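Local coordinates for protein aminotransferase (PDB 4GRX) that probably transfers amino groups between omega-amino compounds and carbonyl acceptors with the help of pyridoxal phosphate, as class III aminotransferases do, at residues 362-367 with 441-446; 63-68 with 434-439; 373-378 with 452-457. One frame throughout, in Å; residues are numbered along the deposited sequence.

Contact 1 of 3, residues 362-367 with 441-446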
ATOM      1  N   ARG A 362      24.058 -15.178  12.080  1.00 39.66           N
ATOM      2  CA  ARG A 362      25.486 -14.927  12.202  1.00 41.17           C
ATOM      3  C   ARG A 362      26.220 -16.247  12.353  1.00 43.07           C
ATOM      4  O   ARG A 362      27.251 -16.446  11.724  1.00 43.66           O
ATOM      5  CB  ARG A 362      25.783 -14.009  13.384  1.00 42.91           C
ATOM      6  CG  ARG A 362      25.686 -12.530  13.067  1.00 41.84           C
ATOM      7  CD  ARG A 362      26.074 -11.668  14.272  1.00 43.84           C
ATOM      8  NE  ARG A 362      24.991 -11.544  15.255  1.00 44.48           N
ATOM      9  CZ  ARG A 362      23.936 -10.729  15.139  1.00 43.14           C
ATOM     10  NH1 ARG A 362      23.781  -9.952  14.064  1.00 41.24           N
ATOM     11  NH2 ARG A 362      23.015 -10.698  16.097  1.00 43.77           N
ATOM     12  N   ARG A 363      25.657 -17.145  13.164  1.00 44.29           N
ATOM     13  CA  ARG A 363      26.248 -18.461  13.473  1.00 46.82           C
ATOM     14  C   ARG A 363      26.346 -19.427  12.275  1.00 45.75           C
ATOM     15  O   ARG A 363      27.300 -20.199  12.168  1.00 47.25           O
ATOM     16  CB  ARG A 363      25.447 -19.130  14.595  1.00 48.81           C
ATOM     17  CG  ARG A 363      26.188 -20.213  15.372  1.00 53.01           C
ATOM     18  CD  ARG A 363      25.238 -21.255  15.965  1.00 54.63           C
ATOM     19  NE  ARG A 363      23.897 -20.698  16.156  1.00 53.64           N
ATOM     20  CZ  ARG A 363      22.973 -21.166  16.996  1.00 54.87           C
ATOM     21  NH1 ARG A 363      23.220 -22.230  17.768  1.00 57.38           N
ATOM     22  NH2 ARG A 363      21.791 -20.551  17.067  1.00 52.83           N
ATOM     23  N   LEU A 364      25.353 -19.387  11.386  1.00 42.88           N
ATOM     24  CA  LEU A 364      25.256 -20.383  10.322  1.00 42.12           C
ATOM     25  C   LEU A 364      25.710 -19.870   8.963  1.00 40.29           C
ATOM     26  O   LEU A 364      25.789 -20.647   8.008  1.00 40.10           O
ATOM     27  CB  LEU A 364      23.842 -20.980  10.257  1.00 41.04           C
ATOM     28  CG  LEU A 364      23.452 -21.793  11.504  1.00 43.08           C
ATOM     29  CD1 LEU A 364      21.965 -22.111  11.528  1.00 41.94           C
ATOM     30  CD2 LEU A 364      24.277 -23.072  11.647  1.00 45.58           C
ATOM     31  N   ALA A 365      26.026 -18.575   8.895  1.00 39.04           N
ATOM     32  CA  ALA A 365      26.521 -17.939   7.666  1.00 37.70           C
ATOM     33  C   ALA A 365      27.777 -18.604   7.102  1.00 39.36           C
ATOM     34  O   ALA A 365      27.873 -18.776   5.884  1.00 38.82           O
ATOM     35  CB  ALA A 365      26.743 -16.439   7.858  1.00 36.71           C
ATOM     36  N   PRO A 366      28.745 -18.973   7.969  1.00 41.78           N
ATOM     37  CA  PRO A 366      29.928 -19.680   7.463  1.00 43.72           C
ATOM     38  C   PRO A 366      29.582 -20.967   6.725  1.00 43.91           C
ATOM     39  O   PRO A 366      30.058 -21.170   5.610  1.00 43.99           O
ATOM     40  CB  PRO A 366      30.712 -19.991   8.739  1.00 46.52           C
ATOM     41  CG  PRO A 366      30.368 -18.863   9.642  1.00 45.69           C
ATOM     42  CD  PRO A 366      28.911 -18.618   9.395  1.00 43.04           C
ATOM     43  N   ARG A 367      28.764 -21.817   7.346  1.00 44.19           N
ATOM     44  CA  ARG A 367      28.330 -23.077   6.745  1.00 44.62           C
ATOM     45  C   ARG A 367      27.535 -22.895   5.436  1.00 42.23           C
ATOM     46  O   ARG A 367      27.725 -23.658   4.472  1.00 42.90           O
ATOM     47  CB  ARG A 367      27.500 -23.857   7.742  1.00 45.34           C
ATOM     48  CG  ARG A 367      27.002 -25.178   7.201  1.00 46.10           C
ATOM     49  CD  ARG A 367      25.957 -25.778   8.125  1.00 46.52           C
ATOM     50  NE  ARG A 367      25.638 -27.154   7.758  1.00 47.76           N
ATOM     51  CZ  ARG A 367      26.272 -28.206   8.252  1.00 50.81           C
ATOM     52  NH1 ARG A 367      27.255 -28.031   9.122  1.00 52.86           N
ATOM     53  NH2 ARG A 367      25.935 -29.429   7.872  1.00 52.01           N
ATOM     54  N   LEU A 441      16.098 -21.530  10.701  1.00 31.45           N
ATOM     55  CA  LEU A 441      16.610 -22.672   9.948  1.00 31.58           C
ATOM     56  C   LEU A 441      17.715 -23.429  10.687  1.00 33.00           C
ATOM     57  O   LEU A 441      18.711 -22.820  11.108  1.00 33.23           O
ATOM     58  CB  LEU A 441      17.135 -22.220   8.582  1.00 30.22           C
ATOM     59  CG  LEU A 441      17.384 -23.348   7.582  1.00 30.32           C
ATOM     60  CD1 LEU A 441      16.090 -23.704   6.854  1.00 29.67           C
ATOM     61  CD2 LEU A 441      18.473 -22.950   6.599  1.00 29.73           C
ATOM     62  N   THR A 442      17.539 -24.750  10.799  1.00 39.45           N
ATOM     63  CA  THR A 442      18.470 -25.632  11.512  1.00 39.85           C
ATOM     64  C   THR A 442      19.515 -26.213  10.553  1.00 40.08           C
ATOM     65  O   THR A 442      19.260 -26.330   9.354  1.00 38.84           O
ATOM     66  CB  THR A 442      17.735 -26.806  12.225  1.00 39.58           C
ATOM     67  OG1 THR A 442      17.276 -27.770  11.259  1.00 38.86           O
ATOM     68  CG2 THR A 442      16.551 -26.321  13.085  1.00 40.01           C
ATOM     69  N   GLU A 443      20.680 -26.591  11.079  1.00 42.62           N
ATOM     70  CA  GLU A 443      21.760 -27.154  10.255  1.00 44.57           C
ATOM     71  C   GLU A 443      21.287 -28.291   9.358  1.00 43.10           C
ATOM     72  O   GLU A 443      21.782 -28.448   8.242  1.00 43.54           O
ATOM     73  CB  GLU A 443      22.939 -27.616  11.120  1.00 49.43           C
ATOM     74  CG  GLU A 443      23.509 -26.510  11.997  1.00 52.39           C
ATOM     75  CD  GLU A 443      24.636 -26.969  12.902  1.00 58.33           C
ATOM     76  OE1 GLU A 443      25.161 -28.080  12.687  1.00 61.26           O
ATOM     77  OE2 GLU A 443      25.012 -26.210  13.828  1.00 61.22           O
ATOM     78  N   ALA A 444      20.328 -29.072   9.850  1.00 42.24           N
ATOM     79  CA  ALA A 444      19.791 -30.220   9.111  1.00 42.47           C
ATOM     80  C   ALA A 444      18.926 -29.739   7.950  1.00 39.42           C
ATOM     81  O   ALA A 444      19.022 -30.244   6.833  1.00 39.70           O
ATOM     82  CB  ALA A 444      18.999 -31.134  10.035  1.00 44.13           C
ATOM     83  N   GLN A 445      18.096 -28.746   8.223  1.00 37.40           N
ATOM     84  CA  GLN A 445      17.296 -28.102   7.191  1.00 35.69           C
ATOM     85  C   GLN A 445      18.173 -27.432   6.112  1.00 34.75           C
ATOM     86  O   GLN A 445      17.843 -27.464   4.918  1.00 33.95           O
ATOM     87  CB  GLN A 445      16.330 -27.103   7.843  1.00 35.85           C
ATOM     88  CG  GLN A 445      15.268 -27.801   8.687  1.00 37.57           C
ATOM     89  CD  GLN A 445      14.548 -26.908   9.687  1.00 38.94           C
ATOM     90  OE1 GLN A 445      14.824 -25.704   9.818  1.00 39.03           O
ATOM     91  NE2 GLN A 445      13.602 -27.503  10.407  1.00 41.17           N
ATOM     92  N   MET A 446      19.298 -26.855   6.523  1.00 35.66           N
ATOM     93  CA  MET A 446      20.207 -26.219   5.576  1.00 36.31           C
ATOM     94  C   MET A 446      20.807 -27.253   4.625  1.00 36.94           C
ATOM     95  O   MET A 446      20.948 -27.007   3.417  1.00 36.48           O
ATOM     96  CB  MET A 446      21.295 -25.417   6.291  1.00 39.20           C
ATOM     97  CG  MET A 446      22.203 -24.667   5.339  1.00 41.41           C
ATOM     98  SD  MET A 446      23.557 -23.821   6.164  1.00 47.47           S
ATOM     99  CE  MET A 446      22.738 -22.359   6.789  1.00 48.06           C
TER
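L364 meets L441 first: its CD1 rests 3.4 Å from the carbonyl O of L441, a van der Waals touch on an oxygen that already accepts a hydrogen bond from the side-chain amide (ND2) of N360. T442 then starts helix 443-463 as its N-cap. With Q445 it forms a capping box, in which OG1 of T442 accepts from N of Q445 at 3.3 Å and OE1 of Q445 accepts in return from N of T442, the donor standing above the amide's carbonyl plane. The box caps the start of the helix.

E443 comes at L364 at about a right angle, its CG 3.5 Å from L364 CD2, so the methylene part of an acidic side chain serves as apolar cover. Its carboxylate lies over one face of the R367 guanidinium, the two planes only 23° apart, with OE1 4.1 Å from NH1. No N-H points at that oxygen, and the attraction is one of charge alone; R367 makes its salt bridge through NH2 to D447 instead.

M446 makes the last contact of this segment. Its CG is anti to the backbone N (chi1 -176°) and the chain runs straight out until a bend at chi3 (-79°) turns CE against L364, 3.9 Å from CB of that leucine. SD meanwhile sits 3.7 Å from R367 CD, near the plane of the guanidinium at its edge, as the two long side chains slide past each other in opposite directions.

The contact thus joins the middle of helix 357-375 to the first turn of helix 443-463. F389, in the loop between strands 381-387 and 390-395, packs on L364, L441 and M446.

Contact 2 of 3, residues 63-68 with 434-439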
ATOM      1  N   ASP A  63      10.380 -24.069   2.167  1.00 30.81           N
ATOM      2  CA  ASP A  63      10.383 -22.762   1.483  1.00 30.00           C
ATOM      3  C   ASP A  63      11.647 -21.983   1.815  1.00 30.30           C
ATOM      4  O   ASP A  63      11.702 -21.290   2.822  1.00 30.30           O
ATOM      5  CB  ASP A  63       9.124 -21.933   1.807  1.00 28.87           C
ATOM      6  CG  ASP A  63       9.019 -20.666   0.961  1.00 28.54           C
ATOM      7  OD1 ASP A  63      10.048 -19.979   0.756  1.00 28.61           O
ATOM      8  OD2 ASP A  63       7.898 -20.336   0.491  1.00 28.23           O
ATOM      9  N   ALA A  64      12.654 -22.105   0.954  1.00 31.07           N
ATOM     10  CA  ALA A  64      13.950 -21.455   1.154  1.00 31.75           C
ATOM     11  C   ALA A  64      13.930 -20.000   0.699  1.00 31.22           C
ATOM     12  O   ALA A  64      14.976 -19.379   0.550  1.00 32.58           O
ATOM     13  CB  ALA A  64      15.045 -22.217   0.426  1.00 32.59           C
ATOM     14  N   ASN A  65      12.740 -19.453   0.489  1.00 29.90           N
ATOM     15  CA  ASN A  65      12.586 -18.063   0.067  1.00 28.39           C
ATOM     16  C   ASN A  65      11.865 -17.266   1.143  1.00 27.16           C
ATOM     17  O   ASN A  65      11.436 -16.138   0.911  1.00 26.10           O
ATOM     18  CB  ASN A  65      11.800 -18.011  -1.245  1.00 27.97           C
ATOM     19  CG  ASN A  65      12.160 -16.819  -2.091  1.00 28.12           C
ATOM     20  OD1 ASN A  65      11.365 -15.885  -2.255  1.00 28.41           O
ATOM     21  ND2 ASN A  65      13.363 -16.833  -2.640  1.00 29.07           N
ATOM     22  N   SER A  66      11.731 -17.874   2.320  1.00 27.34           N
ATOM     23  CA  SER A  66      11.055 -17.273   3.463  1.00 27.29           C
ATOM     24  C   SER A  66       9.683 -16.808   3.069  1.00 26.24           C
ATOM     25  O   SER A  66       9.240 -15.759   3.522  1.00 25.92           O
ATOM     26  CB  SER A  66      11.836 -16.073   4.001  1.00 27.69           C
ATOM     27  OG  SER A  66      12.895 -16.471   4.835  1.00 29.34           O
ATOM     28  N   GLY A  67       9.014 -17.595   2.234  1.00 26.26           N
ATOM     29  CA  GLY A  67       7.869 -17.117   1.478  1.00 25.84           C
ATOM     30  C   GLY A  67       8.389 -16.034   0.554  1.00 25.78           C
ATOM     31  O   GLY A  67       8.821 -16.303  -0.566  1.00 25.67           O
ATOM     32  N   LEU A  68       8.405 -14.804   1.053  1.00 26.05           N
ATOM     33  CA  LEU A  68       8.861 -13.684   0.258  1.00 25.97           C
ATOM     34  C   LEU A  68       9.833 -12.797   1.019  1.00 26.50           C
ATOM     35  O   LEU A  68       9.562 -11.626   1.227  1.00 27.05           O
ATOM     36  CB  LEU A  68       7.651 -12.897  -0.196  1.00 25.51           C
ATOM     37  CG  LEU A  68       7.740 -12.140  -1.508  1.00 25.61           C
ATOM     38  CD1 LEU A  68       8.592 -12.866  -2.535  1.00 26.00           C
ATOM     39  CD2 LEU A  68       6.321 -11.912  -2.001  1.00 24.91           C
ATOM     40  N   VAL A 434      18.340 -17.742  -6.090  1.00 27.48           N
ATOM     41  CA  VAL A 434      18.340 -17.040  -4.816  1.00 27.01           C
ATOM     42  C   VAL A 434      17.938 -17.956  -3.672  1.00 27.32           C
ATOM     43  O   VAL A 434      17.044 -18.791  -3.799  1.00 27.70           O
ATOM     44  CB  VAL A 434      17.408 -15.816  -4.878  1.00 26.41           C
ATOM     45  CG1 VAL A 434      17.237 -15.172  -3.518  1.00 26.16           C
ATOM     46  CG2 VAL A 434      17.952 -14.802  -5.862  1.00 26.44           C
ATOM     47  N   LEU A 435      18.619 -17.796  -2.550  1.00 27.57           N
ATOM     48  CA  LEU A 435      18.311 -18.536  -1.353  1.00 27.57           C
ATOM     49  C   LEU A 435      18.241 -17.535  -0.215  1.00 27.59           C
ATOM     50  O   LEU A 435      19.213 -16.790   0.045  1.00 27.76           O
ATOM     51  CB  LEU A 435      19.390 -19.578  -1.102  1.00 28.44           C
ATOM     52  CG  LEU A 435      19.496 -20.780  -2.044  1.00 28.91           C
ATOM     53  CD1 LEU A 435      20.669 -21.660  -1.626  1.00 29.75           C
ATOM     54  CD2 LEU A 435      18.203 -21.600  -2.081  1.00 28.85           C
ATOM     55  N   CYS A 436      17.077 -17.475   0.428  1.00 27.41           N
ATOM     56  CA  CYS A 436      16.857 -16.572   1.559  1.00 27.58           C
ATOM     57  C   CYS A 436      15.901 -17.191   2.579  1.00 27.57           C
ATOM     58  O   CYS A 436      14.798 -16.667   2.810  1.00 27.09           O
ATOM     59  CB  CYS A 436      16.371 -15.187   1.088  1.00 27.66           C
ATOM     60  SG  CYS A 436      14.820 -15.163   0.149  1.00 28.17           S
ATOM     61  N   PRO A 437      16.332 -18.307   3.207  1.00 27.99           N
ATOM     62  CA  PRO A 437      15.480 -19.099   4.102  1.00 28.26           C
ATOM     63  C   PRO A 437      15.128 -18.358   5.405  1.00 28.12           C
ATOM     64  O   PRO A 437      15.794 -17.383   5.750  1.00 28.03           O
ATOM     65  CB  PRO A 437      16.344 -20.337   4.417  1.00 29.22           C
ATOM     66  CG  PRO A 437      17.713 -20.064   3.877  1.00 29.22           C
ATOM     67  CD  PRO A 437      17.755 -18.679   3.327  1.00 28.46           C
ATOM     68  N   PRO A 438      14.093 -18.820   6.139  1.00 28.24           N
ATOM     69  CA  PRO A 438      13.855 -18.188   7.447  1.00 28.32           C
ATOM     70  C   PRO A 438      15.073 -18.290   8.379  1.00 28.88           C
ATOM     71  O   PRO A 438      15.925 -19.180   8.242  1.00 29.00           O
ATOM     72  CB  PRO A 438      12.694 -19.000   8.028  1.00 28.82           C
ATOM     73  CG  PRO A 438      12.069 -19.691   6.871  1.00 28.40           C
ATOM     74  CD  PRO A 438      13.177 -19.951   5.903  1.00 28.24           C
ATOM     75  N   PHE A 439      15.136 -17.367   9.329  1.00 29.02           N
ATOM     76  CA  PHE A 439      16.187 -17.373  10.340  1.00 29.56           C
ATOM     77  C   PHE A 439      16.126 -18.607  11.258  1.00 30.63           C
ATOM     78  O   PHE A 439      17.153 -19.073  11.732  1.00 31.55           O
ATOM     79  CB  PHE A 439      16.142 -16.079  11.162  1.00 29.57           C
ATOM     80  CG  PHE A 439      16.312 -14.804  10.349  1.00 28.53           C
ATOM     81  CD1 PHE A 439      16.027 -13.566  10.924  1.00 28.39           C
ATOM     82  CD2 PHE A 439      16.753 -14.831   9.017  1.00 27.68           C
ATOM     83  CE1 PHE A 439      16.189 -12.391  10.198  1.00 27.67           C
ATOM     84  CE2 PHE A 439      16.910 -13.657   8.287  1.00 26.81           C
ATOM     85  CZ  PHE A 439      16.630 -12.434   8.878  1.00 26.86           C
TER
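A64 and C436 form the backbone link between a type I beta turn, D63 to S66, and the chain leaving strand 432-435. C436 N donates to A64 O at 2.8 Å, meeting that carbonyl nearly along the C=O axis (168°). Close by, S66 OG donates to C436 O, also at 2.8 Å, tilted 16° from the carbonyl plane. The S66 hydroxyl sits beside its own backbone N (chi1 -81°), and the ring of P438 comes against it, CD 3.7 Å from OG. R276 binds both this OG and the carbonyl of P437, tying turn and prolines together.

This side is the tight one. The opposite end of the contact, toward V434 and L435, is looser although equally buried: CB of A64 reaches CD2 of L435 at 4.1 Å, and M449 of helix 443-463 packs on both residues. C436 bridges the two regions, its SG lying 3.6 Å from the backbone O of N65. The side chain of N65 is about 7 Å from the bound delta-amino valeric acid, which places the turn near the ligand pocket.

D63 shapes the turn and reaches the dimer interface, since OD2 is hydrogen-bonded to Y94 of the second subunit. Its other oxygen closes an Asx turn: OD1 accepts from N65 N at 2.8 Å and, weakly, from G67 N.

Contact 3 of 3, residues 373-378 with 452-457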
ATOM      1  N   LYS A 373      29.857 -22.278  -2.155  1.00 42.50           N
ATOM      2  CA  LYS A 373      31.210 -22.426  -2.723  1.00 44.96           C
ATOM      3  C   LYS A 373      31.432 -23.823  -3.285  1.00 47.30           C
ATOM      4  O   LYS A 373      32.033 -23.974  -4.341  1.00 48.52           O
ATOM      5  CB  LYS A 373      32.286 -22.113  -1.682  1.00 46.56           C
ATOM      6  CG  LYS A 373      33.686 -21.968  -2.253  1.00 48.88           C
ATOM      7  CD  LYS A 373      34.725 -22.415  -1.238  1.00 51.74           C
ATOM      8  CE  LYS A 373      36.089 -21.841  -1.576  1.00 53.72           C
ATOM      9  NZ  LYS A 373      37.072 -22.059  -0.479  1.00 56.48           N
ATOM     10  N   ARG A 374      30.945 -24.834  -2.567  1.00 48.35           N
ATOM     11  CA  ARG A 374      30.964 -26.216  -3.053  1.00 50.82           C
ATOM     12  C   ARG A 374      30.086 -26.338  -4.308  1.00 49.61           C
ATOM     13  O   ARG A 374      30.525 -26.915  -5.313  1.00 51.58           O
ATOM     14  CB  ARG A 374      30.536 -27.206  -1.946  1.00 51.89           C
ATOM     15  CG  ARG A 374      30.733 -28.689  -2.267  1.00 54.96           C
ATOM     16  CD  ARG A 374      30.520 -29.601  -1.054  1.00 56.65           C
ATOM     17  NE  ARG A 374      29.174 -29.516  -0.463  1.00 54.76           N
ATOM     18  CZ  ARG A 374      28.848 -28.820   0.638  1.00 53.60           C
ATOM     19  NH1 ARG A 374      29.765 -28.126   1.315  1.00 54.09           N
ATOM     20  NH2 ARG A 374      27.588 -28.814   1.078  1.00 51.77           N
ATOM     21  N   ILE A 375      28.878 -25.765  -4.258  1.00 46.53           N
ATOM     22  CA  ILE A 375      27.920 -25.861  -5.365  1.00 45.20           C
ATOM     23  C   ILE A 375      28.368 -25.106  -6.617  1.00 44.90           C
ATOM     24  O   ILE A 375      28.131 -25.557  -7.729  1.00 45.61           O
ATOM     25  CB  ILE A 375      26.488 -25.474  -4.924  1.00 42.56           C
ATOM     26  CG1 ILE A 375      25.949 -26.530  -3.952  1.00 43.36           C
ATOM     27  CG2 ILE A 375      25.531 -25.449  -6.105  1.00 41.50           C
ATOM     28  CD1 ILE A 375      24.685 -26.138  -3.220  1.00 41.13           C
ATOM     29  N   ALA A 376      29.046 -23.979  -6.426  1.00 44.29           N
ATOM     30  CA  ALA A 376      29.513 -23.135  -7.525  1.00 44.11           C
ATOM     31  C   ALA A 376      30.655 -23.755  -8.334  1.00 47.52           C
ATOM     32  O   ALA A 376      31.103 -23.177  -9.326  1.00 47.86           O
ATOM     33  CB  ALA A 376      29.943 -21.783  -6.989  1.00 42.47           C
ATOM     34  N   ASP A 377      31.125 -24.924  -7.910  1.00 50.36           N
ATOM     35  CA  ASP A 377      32.296 -25.559  -8.528  1.00 53.86           C
ATOM     36  C   ASP A 377      32.108 -25.957  -9.997  1.00 54.87           C
ATOM     37  O   ASP A 377      33.064 -25.926 -10.777  1.00 57.51           O
ATOM     38  CB  ASP A 377      32.716 -26.793  -7.732  1.00 56.53           C
ATOM     39  CG  ASP A 377      34.167 -27.159  -7.956  1.00 60.16           C
ATOM     40  OD1 ASP A 377      34.963 -26.261  -8.324  1.00 60.20           O
ATOM     41  OD2 ASP A 377      34.510 -28.346  -7.755  1.00 63.07           O
ATOM     42  N   ARG A 378      30.881 -26.317 -10.359  1.00 52.96           N
ATOM     43  CA  ARG A 378      30.553 -26.821 -11.688  1.00 53.66           C
ATOM     44  C   ARG A 378      30.672 -25.809 -12.849  1.00 52.72           C
ATOM     45  O   ARG A 378      30.777 -24.600 -12.616  1.00 50.33           O
ATOM     46  CB  ARG A 378      29.157 -27.424 -11.648  1.00 52.50           C
ATOM     47  CG  ARG A 378      28.121 -26.495 -11.066  1.00 49.01           C
ATOM     48  CD  ARG A 378      26.803 -27.207 -10.996  1.00 48.33           C
ATOM     49  NE  ARG A 378      26.585 -27.760  -9.674  1.00 48.22           N
ATOM     50  CZ  ARG A 378      25.824 -28.814  -9.431  1.00 49.04           C
ATOM     51  NH1 ARG A 378      25.229 -29.445 -10.431  1.00 50.10           N
ATOM     52  NH2 ARG A 378      25.667 -29.243  -8.190  1.00 49.23           N
ATOM     53  N   LYS A 452      18.709 -30.781  -2.058  1.00 38.03           N
ATOM     54  CA  LYS A 452      17.609 -30.592  -3.014  1.00 37.16           C
ATOM     55  C   LYS A 452      17.987 -29.674  -4.196  1.00 35.34           C
ATOM     56  O   LYS A 452      17.722 -30.018  -5.364  1.00 35.80           O
ATOM     57  CB  LYS A 452      16.331 -30.125  -2.302  1.00 36.68           C
ATOM     58  CG  LYS A 452      15.689 -31.243  -1.498  1.00 39.75           C
ATOM     59  CD  LYS A 452      14.504 -30.776  -0.677  1.00 40.51           C
ATOM     60  CE  LYS A 452      13.768 -31.965  -0.093  1.00 45.04           C
ATOM     61  NZ  LYS A 452      12.472 -31.533   0.481  1.00 47.32           N
ATOM     62  N   LEU A 453      18.629 -28.542  -3.887  1.00 33.87           N
ATOM     63  CA  LEU A 453      19.097 -27.606  -4.901  1.00 33.23           C
ATOM     64  C   LEU A 453      20.052 -28.256  -5.894  1.00 34.54           C
ATOM     65  O   LEU A 453      19.944 -28.035  -7.090  1.00 34.33           O
ATOM     66  CB  LEU A 453      19.759 -26.383  -4.256  1.00 33.67           C
ATOM     67  CG  LEU A 453      20.201 -25.248  -5.192  1.00 34.54           C
ATOM     68  CD1 LEU A 453      19.108 -24.864  -6.184  1.00 33.60           C
ATOM     69  CD2 LEU A 453      20.653 -24.039  -4.397  1.00 36.63           C
ATOM     70  N   GLU A 454      20.973 -29.064  -5.388  1.00 37.02           N
ATOM     71  CA  GLU A 454      22.000 -29.698  -6.204  1.00 40.07           C
ATOM     72  C   GLU A 454      21.435 -30.672  -7.213  1.00 40.64           C
ATOM     73  O   GLU A 454      21.873 -30.709  -8.365  1.00 41.44           O
ATOM     74  CB  GLU A 454      22.977 -30.454  -5.319  1.00 44.45           C
ATOM     75  CG  GLU A 454      23.801 -29.586  -4.400  1.00 45.96           C
ATOM     76  CD  GLU A 454      25.250 -29.991  -4.451  1.00 52.60           C
ATOM     77  OE1 GLU A 454      25.859 -30.220  -3.373  1.00 56.29           O
ATOM     78  OE2 GLU A 454      25.764 -30.102  -5.589  1.00 54.82           O
ATOM     79  N   LYS A 455      20.481 -31.479  -6.757  1.00 41.23           N
ATOM     80  CA  LYS A 455      19.797 -32.439  -7.608  1.00 43.36           C
ATOM     81  C   LYS A 455      19.097 -31.700  -8.755  1.00 40.57           C
ATOM     82  O   LYS A 455      19.296 -32.030  -9.932  1.00 41.75           O
ATOM     83  CB  LYS A 455      18.800 -33.255  -6.781  1.00 45.64           C
ATOM     84  CG  LYS A 455      18.504 -34.636  -7.348  1.00 51.34           C
ATOM     85  CD  LYS A 455      17.749 -35.509  -6.351  1.00 55.61           C
ATOM     86  CE  LYS A 455      18.423 -35.519  -4.978  1.00 56.09           C
ATOM     87  NZ  LYS A 455      17.971 -36.673  -4.150  1.00 62.28           N
ATOM     88  N   ALA A 456      18.316 -30.681  -8.396  1.00 37.71           N
ATOM     89  CA  ALA A 456      17.686 -29.779  -9.360  1.00 36.08           C
ATOM     90  C   ALA A 456      18.690 -29.254 -10.383  1.00 35.42           C
ATOM     91  O   ALA A 456      18.444 -29.341 -11.587  1.00 35.80           O
ATOM     92  CB  ALA A 456      16.999 -28.632  -8.643  1.00 34.73           C
ATOM     93  N   LEU A 457      19.831 -28.746  -9.915  1.00 35.29           N
ATOM     94  CA  LEU A 457      20.853 -28.248 -10.837  1.00 36.18           C
ATOM     95  C   LEU A 457      21.393 -29.343 -11.781  1.00 38.48           C
ATOM     96  O   LEU A 457      21.556 -29.102 -12.980  1.00 38.59           O
ATOM     97  CB  LEU A 457      21.995 -27.523 -10.101  1.00 37.67           C
ATOM     98  CG  LEU A 457      21.661 -26.274  -9.277  1.00 36.82           C
ATOM     99  CD1 LEU A 457      22.880 -25.792  -8.508  1.00 39.81           C
ATOM    100  CD2 LEU A 457      21.084 -25.145 -10.122  1.00 36.48           C
TER
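The last turn of helix 357-375, which runs on into a type I beta turn from I375 to R378, faces the middle of helix 443-463, with the CA atoms of I375 and E454 7.1 Å apart. In this helix-helix packing E454 carries most of the chemistry. Its chain bends at chi2 (-134°), which lays the carboxylate across I375, with E454 CD 3.6 Å from I375 CG1, and brings OE2 to the edge of the R378 guanidinium. There it makes a salt bridge with NH2 at 2.7 Å, the carboxylate plane turned 69° from that of the guanidinium. D458 takes NH1 of the same group, so the arginine is shared by two acids one helical turn apart. Replacing E454 by alanine would probably cost R378 the salt-bridge mate of its NH2 and open a gap over CG1 of I375. Farther in, I375 CG2 meets L457 CD1 at 3.6 Å, the two side chains crossing at about a right angle, and strand 432-435 adds I433 against L457. R378 NE also gives a weak hydrogen bond to I375 O, while CB of L457 lies over one face of its guanidinium, toward the rim, 3.8 Å from NH1.

How the contacts relate
Contacts 1 and 3 hold the same two helices, 357-375 and 443-463, at places whose centres lie about 17 Å apart. Both pair buried aliphatic groups with an arginine and a glutamate, exposed in contact 1 but partly buried and central in contact 3; the charges only lie near each other in contact 1, whereas contact 3 makes a true salt bridge. Contact 2 differs in kind: wholly buried, closer to the chain's centre and to the ligand, it joins loop to strand end through backbone carbonyls and one hydroxyl. Strand 432-435 leads from contact 2 into the helix used by the others, and L435 CD1 packs on L453 CD2 of contact 3 at 3.7 Å.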